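Local coordinates for nonsense-mediated mRNA decay protein 2 (Saccharomyces cerevisiae, PDB 4LUN), which takes part in nonsense-mediated decay of mRNAs carrying premature stop codons and is represented here by its N-terminal MIF4G domain, a HEAT-repeat fold, at residues L182-S185 / I186-I190; N241-D244 / A245-R249; R291-T294 / S295-L299. All coordinates share one frame; numbering follows the deposited sequence.

Contact 1: L182-S185 / I186-I190; sequences LLFS and ILREI
Arg-188 N donates to Phe-184 O over 2.9 Å, and the same two residues, one helical turn apart, meet again at the ends of their side chains. Ile-186 N reaches Leu-182 O just as closely in a nearly straight bond (166° at the hydrogen), and Leu-187 N pairs with Leu-183 O. Of the four backbone bonds that join 182-185 to 186-190 the longest is the one from Glu-189 N, 3.3 Å from Ser-185 O.

The side-chain meeting is that of an aromatic ring with a guanidinium. Phe-184 CE2 lies over one face of the guanidinium of Arg-188, offset toward its rim, and comes within 3.7 Å of Arg-188 NE. The two planes stand 55° apart, far from a parallel stack. With CG anti to the backbone N (chi1 173°), the phenylalanine leans its ring toward the next turn, while the arginine chain, bent at chi2 and chi3, brings Arg-188 CD, NE and CZ past Phe-184 CE2 and CZ. Arginine suits this exposed position because its flat end can rest on carbon by one face while the N-H groups, which lie in its plane, can still point to water or other partners. With an alanine here in place of Phe-184, the guanidinium would probably lose the surface it rests on and turn more freely, and Ala-234 and Leu-238 would face a gap.

On another side of the helix the contact is aliphatic: Ile-186 CD1 packs on Leu-182 CG at 4.0 Å, and Ile-186 CG1 presses back to 3.3 Å from Leu-182 O.

Branched aliphatic side chains suit the buried sides of helix 182-190. Leu-182, Leu-183 and Ile-186 pack on Phe-147 of helix 130-152, Phe-184 and Leu-187 meet helix 231-271, and Leu-187 also touches Phe-207 of helix 201-210.

Contact 2: N241-D244 / A245-R249; sequences NFID and ATFAR
Ile-243 sets its CG2 methyl over the middle of the Phe-247 ring, 3.7 Å from the ring centroid and 11° off the normal, a CH-pi contact between residues one helical turn apart. The two side chains lie side by side and point the same way. Phe-247 has a chi2 of 3°, which puts its CA almost in the plane of the ring and turns the face toward the preceding turn, where the methyl sits. The branch at CB suits isoleucine to this place: CG2 serves the ring while CG1 is left for other neighbours, and Phe-303 of helix 277-303 packs against the same residue. The same two residues are also joined by the backbone bond from Phe-247 N to Ile-243 O, 2.8 Å.

The next face of the helix is polar at its centre. Phe-242 O accepts two bonds from one residue, from Thr-246 N at 2.8 Å and from Thr-246 OG1 at 2.9 Å, and the two donors approach from opposite faces of the carbonyl plane. With OG1 beside its own backbone N (chi1 -62°), the threonine hydroxyl hangs back over the previous turn. It also passes close to the aromatic ring there, with 3.4 Å between Thr-246 OG1 and Phe-242 CE2. That ring in turn meets Phe-195 and helix 201-210.

The chemistry is that of a helix buried along part of its surface. Threonine can sit among phenylalanines because its hydroxyl is spent on a main-chain carbonyl, so that it can be buried without losing its hydrogen bond, while the aromatic and branched aliphatic groups supply apolar surface for the neighbouring helices.

Contact 3: R291-T294 / S295-L299; sequences RFKT and SAITL
The methyl of Ala-296 against the main-chain oxygen of Phe-292 is the tight, buried part of this helical turn, and Lys-293 with Ile-297 its looser outer side. Ala-296 CB comes to 3.2 Å from Phe-292 O, and the backbone bond from Ala-296 N to that same oxygen measures 2.8 Å. The Phe-292 ring itself turns away, to helix 231-271 and Phe-195. A methyl suits position 296 because Phe-247 of helix 231-271, Ile-307 and Leu-310 all crowd upon it.

On the partly exposed side the contact is gentler. Lys-293 and Ile-297 run side by side in the same direction, with 4.0 Å between Lys-293 CG and Ile-297 CD1. The lysine is fully extended (chi2 170°), which lays its methylene groups beside the isoleucine and carries NZ on to its hydrogen bond with Leu-310 O. Thr-294 is exposed, and its hydroxyl turns back to Ile-290 O. Its own carbonyl, Thr-294 O, takes a bond from Thr-298 N and has Thr-298 OG1 nearby, also at 3.2 Å.

A water is held at a further place on the helix. It donates to Arg-291 O at 2.9 Å and is hydrogen-bonded to Ser-295 OG at 3.1 Å, so it spans one turn beside the direct bond from Ser-295 N to Arg-291 O. Serine fits here because it is small and polar: the same OG also pairs with Thr-201 OG1 of helix 201-210.

The chemistry divides the helix: apolar alanine and phenylalanine against helix 231-271, a lysine whose methylenes lie along an isoleucine on the more open side, and a buried serine hydroxyl satisfied by a water and by Thr-201.

The three contacts follow one another along the chain, each a single stretch of helix. Contact 1 stands apart, its centre about 17 Å from that of contact 2 and about 21 Å from that of contact 3, and it touches neither. Contacts 2 and 3 have centres about 10 Å apart and pack directly, helix 231-271 on helix 277-303: Arg-249 CG meets Phe-292 CZ, and Ile-243 CG1 lies 4.0 Å from Leu-299 CD1. Helix 201-210 is common to all, touching Leu-187 of contact 1, Phe-242 of contact 2 and Thr-298 of contact 3. Helix 231-271, which carries contact 2, also covers Leu-187 of contact 1 with Leu-235.

Contact 1: L182-S185 / I186-I190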
ATOM      1  N   LEU A 182       7.192   5.823   8.525  1.00 15.28           N
ATOM      2  CA  LEU A 182       7.415   5.356   7.154  1.00 15.09           C
ATOM      3  C   LEU A 182       6.127   5.250   6.346  1.00 15.59           C
ATOM      4  O   LEU A 182       6.098   5.628   5.165  1.00 14.60           O
ATOM      5  CB  LEU A 182       8.166   4.025   7.160  1.00 15.43           C
ATOM      6  CG  LEU A 182       8.603   3.450   5.807  1.00 16.11           C
ATOM      7  CD1 LEU A 182       9.243   4.521   4.922  1.00 18.78           C
ATOM      8  CD2 LEU A 182       9.578   2.283   6.010  1.00 21.08           C
ATOM      9  N   LEU A 183       5.057   4.759   6.971  1.00 16.84           N
ATOM     10  CA  LEU A 183       3.765   4.720   6.289  1.00 15.92           C
ATOM     11  C   LEU A 183       3.280   6.100   5.882  1.00 17.96           C
ATOM     12  O   LEU A 183       2.666   6.242   4.837  1.00 16.56           O
ATOM     13  CB  LEU A 183       2.689   4.038   7.140  1.00 16.11           C
ATOM     14  CG  LEU A 183       2.707   2.516   7.146  1.00 22.35           C
ATOM     15  CD1 LEU A 183       1.832   1.990   8.282  1.00 22.22           C
ATOM     16  CD2 LEU A 183       2.209   1.994   5.784  1.00 20.41           C
ATOM     17  N   PHE A 184       3.515   7.109   6.717  1.00 15.06           N
ATOM     18  CA  PHE A 184       3.134   8.473   6.386  1.00 11.18           C
ATOM     19  C   PHE A 184       3.886   8.916   5.116  1.00 14.86           C
ATOM     20  O   PHE A 184       3.292   9.495   4.196  1.00 15.36           O
ATOM     21  CB  PHE A 184       3.431   9.414   7.582  1.00 13.55           C
ATOM     22  CG  PHE A 184       3.220  10.881   7.283  1.00 15.66           C
ATOM     23  CD1 PHE A 184       2.026  11.513   7.609  1.00 14.65           C
ATOM     24  CD2 PHE A 184       4.237  11.636   6.703  1.00 21.89           C
ATOM     25  CE1 PHE A 184       1.849  12.866   7.358  1.00 19.43           C
ATOM     26  CE2 PHE A 184       4.054  12.981   6.436  1.00 20.17           C
ATOM     27  CZ  PHE A 184       2.863  13.595   6.763  1.00 22.87           C
ATOM     28  N   SER A 185       5.182   8.613   5.075  1.00 15.12           N
ATOM     29  CA  SER A 185       6.026   8.995   3.943  1.00 13.68           C
ATOM     30  C   SER A 185       5.551   8.342   2.658  1.00 14.75           C
ATOM     31  O   SER A 185       5.429   8.999   1.614  1.00 14.93           O
ATOM     32  CB  SER A 185       7.497   8.663   4.202  1.00 18.02           C
ATOM     33  OG  SER A 185       8.002   9.441   5.277  1.00 20.43           O
ATOM     34  N   ILE A 186       5.261   7.051   2.745  1.00 14.21           N
ATOM     35  CA  ILE A 186       4.744   6.309   1.587  1.00 11.12           C
ATOM     36  C   ILE A 186       3.398   6.869   1.104  1.00 13.79           C
ATOM     37  O   ILE A 186       3.183   7.097  -0.102  1.00 12.09           O
ATOM     38  CB  ILE A 186       4.601   4.826   1.962  1.00 10.33           C
ATOM     39  CG1 ILE A 186       5.984   4.207   2.142  1.00 13.11           C
ATOM     40  CG2 ILE A 186       3.824   4.035   0.883  1.00 13.12           C
ATOM     41  CD1 ILE A 186       5.947   2.853   2.846  1.00 15.96           C
ATOM     42  N   LEU A 187       2.467   7.072   2.023  1.00 13.15           N
ATOM     43  CA  LEU A 187       1.146   7.545   1.614  1.00 13.18           C
ATOM     44  C   LEU A 187       1.179   8.971   1.075  1.00 15.85           C
ATOM     45  O   LEU A 187       0.466   9.294   0.120  1.00 15.93           O
ATOM     46  CB  LEU A 187       0.146   7.400   2.753  1.00 18.40           C
ATOM     47  CG  LEU A 187      -0.334   5.960   2.902  1.00 17.24           C
ATOM     48  CD1 LEU A 187      -0.847   5.679   4.316  1.00 20.34           C
ATOM     49  CD2 LEU A 187      -1.430   5.739   1.864  1.00 15.99           C
ATOM     50  N   ARG A 188       2.005   9.829   1.663  1.00 14.39           N
ATOM     51  CA  ARG A 188       2.099  11.198   1.145  1.00 14.36           C
ATOM     52  C   ARG A 188       2.578  11.231  -0.305  1.00 19.73           C
ATOM     53  O   ARG A 188       2.176  12.109  -1.088  1.00 18.49           O
ATOM     54  CB  ARG A 188       3.006  12.071   2.011  1.00 18.60           C
ATOM     55  CG  ARG A 188       2.792  13.553   1.722  1.00 31.21           C
ATOM     56  CD  ARG A 188       2.995  14.407   2.948  1.00 32.93           C
ATOM     57  NE  ARG A 188       4.405  14.684   3.178  1.00 44.50           N
ATOM     58  CZ  ARG A 188       4.848  15.671   3.949  1.00 40.53           C
ATOM     59  NH1 ARG A 188       3.988  16.476   4.556  1.00 44.92           N
ATOM     60  NH2 ARG A 188       6.151  15.853   4.106  1.00 35.72           N
ATOM     61  N   GLU A 189       3.441  10.287  -0.659  1.00 14.87           N
ATOM     62  CA  GLU A 189       3.903  10.158  -2.038  1.00 15.83           C
ATOM     63  C   GLU A 189       2.796   9.624  -2.957  1.00 16.02           C
ATOM     64  O   GLU A 189       2.402  10.293  -3.899  1.00 13.90           O
ATOM     65  CB  GLU A 189       5.158   9.269  -2.119  1.00 18.15           C
ATOM     66  CG  GLU A 189       5.588   8.861  -3.552  1.00 17.18           C
ATOM     67  CD  GLU A 189       6.408   9.927  -4.278  1.00 24.31           C
ATOM     68  OE1 GLU A 189       6.494  11.066  -3.769  1.00 24.43           O
ATOM     69  OE2 GLU A 189       6.980   9.617  -5.357  1.00 23.80           O
ATOM     70  N   ILE A 190       2.291   8.428  -2.674  1.00 14.24           N
ATOM     71  CA  ILE A 190       1.399   7.755  -3.622  1.00 12.24           C
ATOM     72  C   ILE A 190       0.016   8.407  -3.756  1.00 14.87           C
ATOM     73  O   ILE A 190      -0.623   8.303  -4.799  1.00 14.77           O
ATOM     74  CB  ILE A 190       1.298   6.233  -3.347  1.00 12.28           C
ATOM     75  CG1 ILE A 190       0.596   5.947  -2.007  1.00 14.62           C
ATOM     76  CG2 ILE A 190       2.703   5.588  -3.415  1.00 11.76           C
ATOM     77  CD1 ILE A 190       0.586   4.448  -1.655  1.00 14.49           C
TER

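Contact 2: N241-D244 / A245-R249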
ATOM      1  N   ASN A 241      -6.379  16.041   5.843  1.00 16.93           N
ATOM      2  CA  ASN A 241      -6.003  16.942   4.756  1.00 18.00           C
ATOM      3  C   ASN A 241      -6.425  16.417   3.388  1.00 15.63           C
ATOM      4  O   ASN A 241      -6.871  17.180   2.533  1.00 17.01           O
ATOM      5  CB  ASN A 241      -4.503  17.198   4.754  1.00 17.85           C
ATOM      6  CG  ASN A 241      -4.114  18.298   5.712  1.00 27.11           C
ATOM      7  OD1 ASN A 241      -4.367  19.475   5.451  1.00 26.84           O
ATOM      8  ND2 ASN A 241      -3.514  17.923   6.837  1.00 23.27           N
ATOM      9  N   PHE A 242      -6.291  15.113   3.199  1.00 14.32           N
ATOM     10  CA  PHE A 242      -6.651  14.494   1.927  1.00 14.30           C
ATOM     11  C   PHE A 242      -8.155  14.573   1.744  1.00 17.09           C
ATOM     12  O   PHE A 242      -8.653  14.764   0.640  1.00 15.15           O
ATOM     13  CB  PHE A 242      -6.165  13.044   1.898  1.00 13.79           C
ATOM     14  CG  PHE A 242      -6.321  12.388   0.556  1.00 17.00           C
ATOM     15  CD1 PHE A 242      -5.392  12.604  -0.456  1.00 15.77           C
ATOM     16  CD2 PHE A 242      -7.388  11.553   0.317  1.00 13.06           C
ATOM     17  CE1 PHE A 242      -5.539  12.000  -1.693  1.00 12.64           C
ATOM     18  CE2 PHE A 242      -7.554  10.946  -0.920  1.00 16.13           C
ATOM     19  CZ  PHE A 242      -6.615  11.166  -1.928  1.00 14.92           C
ATOM     20  N   ILE A 243      -8.889  14.417   2.834  1.00 14.98           N
ATOM     21  CA  ILE A 243     -10.342  14.501   2.760  1.00 15.89           C
ATOM     22  C   ILE A 243     -10.799  15.919   2.405  1.00 18.45           C
ATOM     23  O   ILE A 243     -11.709  16.091   1.590  1.00 17.41           O
ATOM     24  CB  ILE A 243     -10.993  14.005   4.063  1.00 15.97           C
ATOM     25  CG1 ILE A 243     -10.803  12.500   4.203  1.00 18.48           C
ATOM     26  CG2 ILE A 243     -12.487  14.342   4.069  1.00 18.24           C
ATOM     27  CD1 ILE A 243     -11.225  11.978   5.565  1.00 23.88           C
ATOM     28  N   ASP A 244     -10.162  16.935   2.990  1.00 14.90           N
ATOM     29  CA  ASP A 244     -10.497  18.320   2.658  1.00 16.87           C
ATOM     30  C   ASP A 244     -10.323  18.527   1.157  1.00 17.11           C
ATOM     31  O   ASP A 244     -11.155  19.150   0.501  1.00 16.72           O
ATOM     32  CB  ASP A 244      -9.574  19.298   3.406  1.00 21.23           C
ATOM     33  CG  ASP A 244     -10.143  19.760   4.739  1.00 27.54           C
ATOM     34  OD1 ASP A 244     -11.324  19.477   5.034  1.00 27.20           O
ATOM     35  OD2 ASP A 244      -9.406  20.436   5.493  1.00 28.98           O
ATOM     36  N   ALA A 245      -9.227  17.998   0.629  1.00 16.38           N
ATOM     37  CA  ALA A 245      -8.894  18.143  -0.788  1.00 14.74           C
ATOM     38  C   ALA A 245      -9.884  17.406  -1.661  1.00 13.82           C
ATOM     39  O   ALA A 245     -10.297  17.910  -2.707  1.00 16.21           O
ATOM     40  CB  ALA A 245      -7.486  17.645  -1.058  1.00 15.80           C
ATOM     41  N   THR A 246     -10.250  16.199  -1.232  1.00 13.51           N
ATOM     42  CA  THR A 246     -11.197  15.376  -1.983  1.00 12.10           C
ATOM     43  C   THR A 246     -12.593  16.010  -1.980  1.00 14.20           C
ATOM     44  O   THR A 246     -13.274  16.056  -3.011  1.00 14.97           O
ATOM     45  CB  THR A 246     -11.244  13.953  -1.388  1.00 13.83           C
ATOM     46  OG1 THR A 246      -9.949  13.353  -1.511  1.00 15.68           O
ATOM     47  CG2 THR A 246     -12.264  13.089  -2.117  1.00 15.20           C
ATOM     48  N   PHE A 247     -13.031  16.490  -0.821  1.00 14.96           N
ATOM     49  CA  PHE A 247     -14.321  17.182  -0.743  1.00 13.66           C
ATOM     50  C   PHE A 247     -14.327  18.417  -1.649  1.00 15.73           C
ATOM     51  O   PHE A 247     -15.306  18.668  -2.353  1.00 15.74           O
ATOM     52  CB  PHE A 247     -14.634  17.607   0.700  1.00 14.60           C
ATOM     53  CG  PHE A 247     -15.140  16.490   1.589  1.00 16.22           C
ATOM     54  CD1 PHE A 247     -15.247  15.186   1.127  1.00 18.99           C
ATOM     55  CD2 PHE A 247     -15.532  16.767   2.895  1.00 23.98           C
ATOM     56  CE1 PHE A 247     -15.721  14.170   1.955  1.00 21.99           C
ATOM     57  CE2 PHE A 247     -16.012  15.763   3.726  1.00 22.53           C
ATOM     58  CZ  PHE A 247     -16.106  14.461   3.254  1.00 24.68           C
ATOM     59  N   ALA A 248     -13.231  19.172  -1.635  1.00 13.71           N
ATOM     60  CA  ALA A 248     -13.132  20.410  -2.418  1.00 17.36           C
ATOM     61  C   ALA A 248     -13.204  20.129  -3.920  1.00 16.53           C
ATOM     62  O   ALA A 248     -13.906  20.827  -4.667  1.00 16.23           O
ATOM     63  CB  ALA A 248     -11.841  21.151  -2.089  1.00 18.68           C
ATOM     64  N   ARG A 249     -12.456  19.124  -4.359  1.00 15.81           N
ATOM     65  CA  ARG A 249     -12.462  18.753  -5.768  1.00 15.52           C
ATOM     66  C   ARG A 249     -13.825  18.191  -6.177  1.00 16.36           C
ATOM     67  O   ARG A 249     -14.320  18.467  -7.280  1.00 16.63           O
ATOM     68  CB  ARG A 249     -11.350  17.741  -6.041  1.00 15.14           C
ATOM     69  CG  ARG A 249     -11.318  17.177  -7.440  1.00 17.96           C
ATOM     70  CD  ARG A 249     -10.765  18.156  -8.437  1.00 23.75           C
ATOM     71  NE  ARG A 249     -10.454  17.499  -9.706  1.00 23.44           N
ATOM     72  CZ  ARG A 249     -10.578  18.094 -10.883  1.00 24.72           C
ATOM     73  NH1 ARG A 249     -11.018  19.345 -10.942  1.00 25.63           N
ATOM     74  NH2 ARG A 249     -10.288  17.439 -11.994  1.00 22.73           N
TER

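Contact 3: R291-T294 / S295-L299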
ATOM      1  N   ARG A 291     -15.691   9.361  -9.603  1.00 16.58           N
ATOM      2  CA  ARG A 291     -14.612   8.876  -8.743  1.00 15.79           C
ATOM      3  C   ARG A 291     -14.525   9.680  -7.443  1.00 17.28           C
ATOM      4  O   ARG A 291     -14.416   9.120  -6.351  1.00 16.72           O
ATOM      5  CB  ARG A 291     -13.265   8.912  -9.479  1.00 18.51           C
ATOM      6  CG  ARG A 291     -13.064   7.733 -10.427  1.00 23.56           C
ATOM      7  CD  ARG A 291     -11.606   7.603 -10.862  1.00 21.94           C
ATOM      8  NE  ARG A 291     -11.188   8.713 -11.713  1.00 22.06           N
ATOM      9  CZ  ARG A 291     -11.391   8.770 -13.026  1.00 22.80           C
ATOM     10  NH1 ARG A 291     -12.011   7.776 -13.652  1.00 26.15           N
ATOM     11  NH2 ARG A 291     -10.962   9.815 -13.716  1.00 20.15           N
ATOM     12  N   PHE A 292     -14.597  10.999  -7.559  1.00 13.90           N
ATOM     13  CA  PHE A 292     -14.524  11.841  -6.371  1.00 13.67           C
ATOM     14  C   PHE A 292     -15.734  11.702  -5.457  1.00 15.55           C
ATOM     15  O   PHE A 292     -15.585  11.696  -4.240  1.00 17.31           O
ATOM     16  CB  PHE A 292     -14.277  13.304  -6.753  1.00 15.63           C
ATOM     17  CG  PHE A 292     -12.831  13.605  -6.965  1.00 13.32           C
ATOM     18  CD1 PHE A 292     -12.014  13.852  -5.866  1.00 14.72           C
ATOM     19  CD2 PHE A 292     -12.273  13.581  -8.233  1.00 18.16           C
ATOM     20  CE1 PHE A 292     -10.653  14.097  -6.037  1.00 14.77           C
ATOM     21  CE2 PHE A 292     -10.913  13.825  -8.413  1.00 15.57           C
ATOM     22  CZ  PHE A 292     -10.106  14.090  -7.310  1.00 15.06           C
ATOM     23  N   LYS A 293     -16.920  11.588  -6.043  1.00 15.96           N
ATOM     24  CA  LYS A 293     -18.135  11.470  -5.244  1.00 16.61           C
ATOM     25  C   LYS A 293     -18.150  10.151  -4.472  1.00 14.64           C
ATOM     26  O   LYS A 293     -18.455  10.125  -3.278  1.00 17.72           O
ATOM     27  CB  LYS A 293     -19.389  11.573  -6.128  1.00 16.68           C
ATOM     28  CG  LYS A 293     -20.684  11.380  -5.329  1.00 15.37           C
ATOM     29  CD  LYS A 293     -21.909  11.733  -6.154  1.00 16.93           C
ATOM     30  CE  LYS A 293     -23.190  11.444  -5.369  1.00 18.39           C
ATOM     31  NZ  LYS A 293     -24.382  11.841  -6.167  1.00 17.92           N
ATOM     32  N   THR A 294     -17.829   9.063  -5.160  1.00 17.65           N
ATOM     33  CA  THR A 294     -17.803   7.740  -4.536  1.00 16.87           C
ATOM     34  C   THR A 294     -16.835   7.738  -3.365  1.00 19.85           C
ATOM     35  O   THR A 294     -17.141   7.234  -2.280  1.00 17.93           O
ATOM     36  CB  THR A 294     -17.368   6.672  -5.539  1.00 18.39           C
ATOM     37  OG1 THR A 294     -18.297   6.649  -6.626  1.00 25.95           O
ATOM     38  CG2 THR A 294     -17.335   5.304  -4.883  1.00 26.83           C
ATOM     39  N   SER A 295     -15.661   8.319  -3.580  1.00 19.14           N
ATOM     40  CA  SER A 295     -14.656   8.369  -2.524  1.00 16.73           C
ATOM     41  C   SER A 295     -15.025   9.329  -1.396  1.00 18.07           C
ATOM     42  O   SER A 295     -14.802   9.027  -0.224  1.00 18.42           O
ATOM     43  CB  SER A 295     -13.300   8.739  -3.109  1.00 15.49           C
ATOM     44  OG  SER A 295     -12.825   7.683  -3.919  1.00 17.95           O
ATOM     45  N   ALA A 296     -15.575  10.491  -1.746  1.00 17.36           N
ATOM     46  CA  ALA A 296     -16.091  11.431  -0.752  1.00 17.98           C
ATOM     47  C   ALA A 296     -17.086  10.749   0.191  1.00 16.76           C
ATOM     48  O   ALA A 296     -17.030  10.934   1.407  1.00 20.46           O
ATOM     49  CB  ALA A 296     -16.743  12.614  -1.438  1.00 16.87           C
ATOM     50  N   ILE A 297     -17.979   9.946  -0.373  1.00 20.17           N
ATOM     51  CA  ILE A 297     -19.023   9.309   0.422  1.00 21.55           C
ATOM     52  C   ILE A 297     -18.417   8.285   1.377  1.00 18.56           C
ATOM     53  O   ILE A 297     -18.753   8.246   2.563  1.00 23.60           O
ATOM     54  CB  ILE A 297     -20.102   8.677  -0.482  1.00 22.90           C
ATOM     55  CG1 ILE A 297     -20.975   9.790  -1.084  1.00 21.65           C
ATOM     56  CG2 ILE A 297     -20.948   7.676   0.303  1.00 25.07           C
ATOM     57  CD1 ILE A 297     -21.922   9.314  -2.134  1.00 26.76           C
ATOM     58  N   THR A 298     -17.494   7.488   0.860  1.00 19.40           N
ATOM     59  CA  THR A 298     -16.832   6.462   1.656  1.00 18.22           C
ATOM     60  C   THR A 298     -16.002   7.082   2.774  1.00 18.28           C
ATOM     61  O   THR A 298     -16.039   6.627   3.931  1.00 19.75           O
ATOM     62  CB  THR A 298     -15.941   5.593   0.762  1.00 21.40           C
ATOM     63  OG1 THR A 298     -16.762   4.887  -0.184  1.00 23.99           O
ATOM     64  CG2 THR A 298     -15.147   4.584   1.596  1.00 24.60           C
ATOM     65  N   LEU A 299     -15.242   8.123   2.438  1.00 16.13           N
ATOM     66  CA  LEU A 299     -14.402   8.778   3.446  1.00 18.83           C
ATOM     67  C   LEU A 299     -15.273   9.413   4.513  1.00 23.24           C
ATOM     68  O   LEU A 299     -14.973   9.335   5.712  1.00 20.99           O
ATOM     69  CB  LEU A 299     -13.482   9.820   2.801  1.00 21.47           C
ATOM     70  CG  LEU A 299     -12.370   9.226   1.937  1.00 26.23           C
ATOM     71  CD1 LEU A 299     -11.779  10.268   0.986  1.00 23.57           C
ATOM     72  CD2 LEU A 299     -11.286   8.616   2.808  1.00 21.24           C
TER
HETATM   73  O   HOH W   1     -13.733   6.284  -6.530  1.00 31.53           O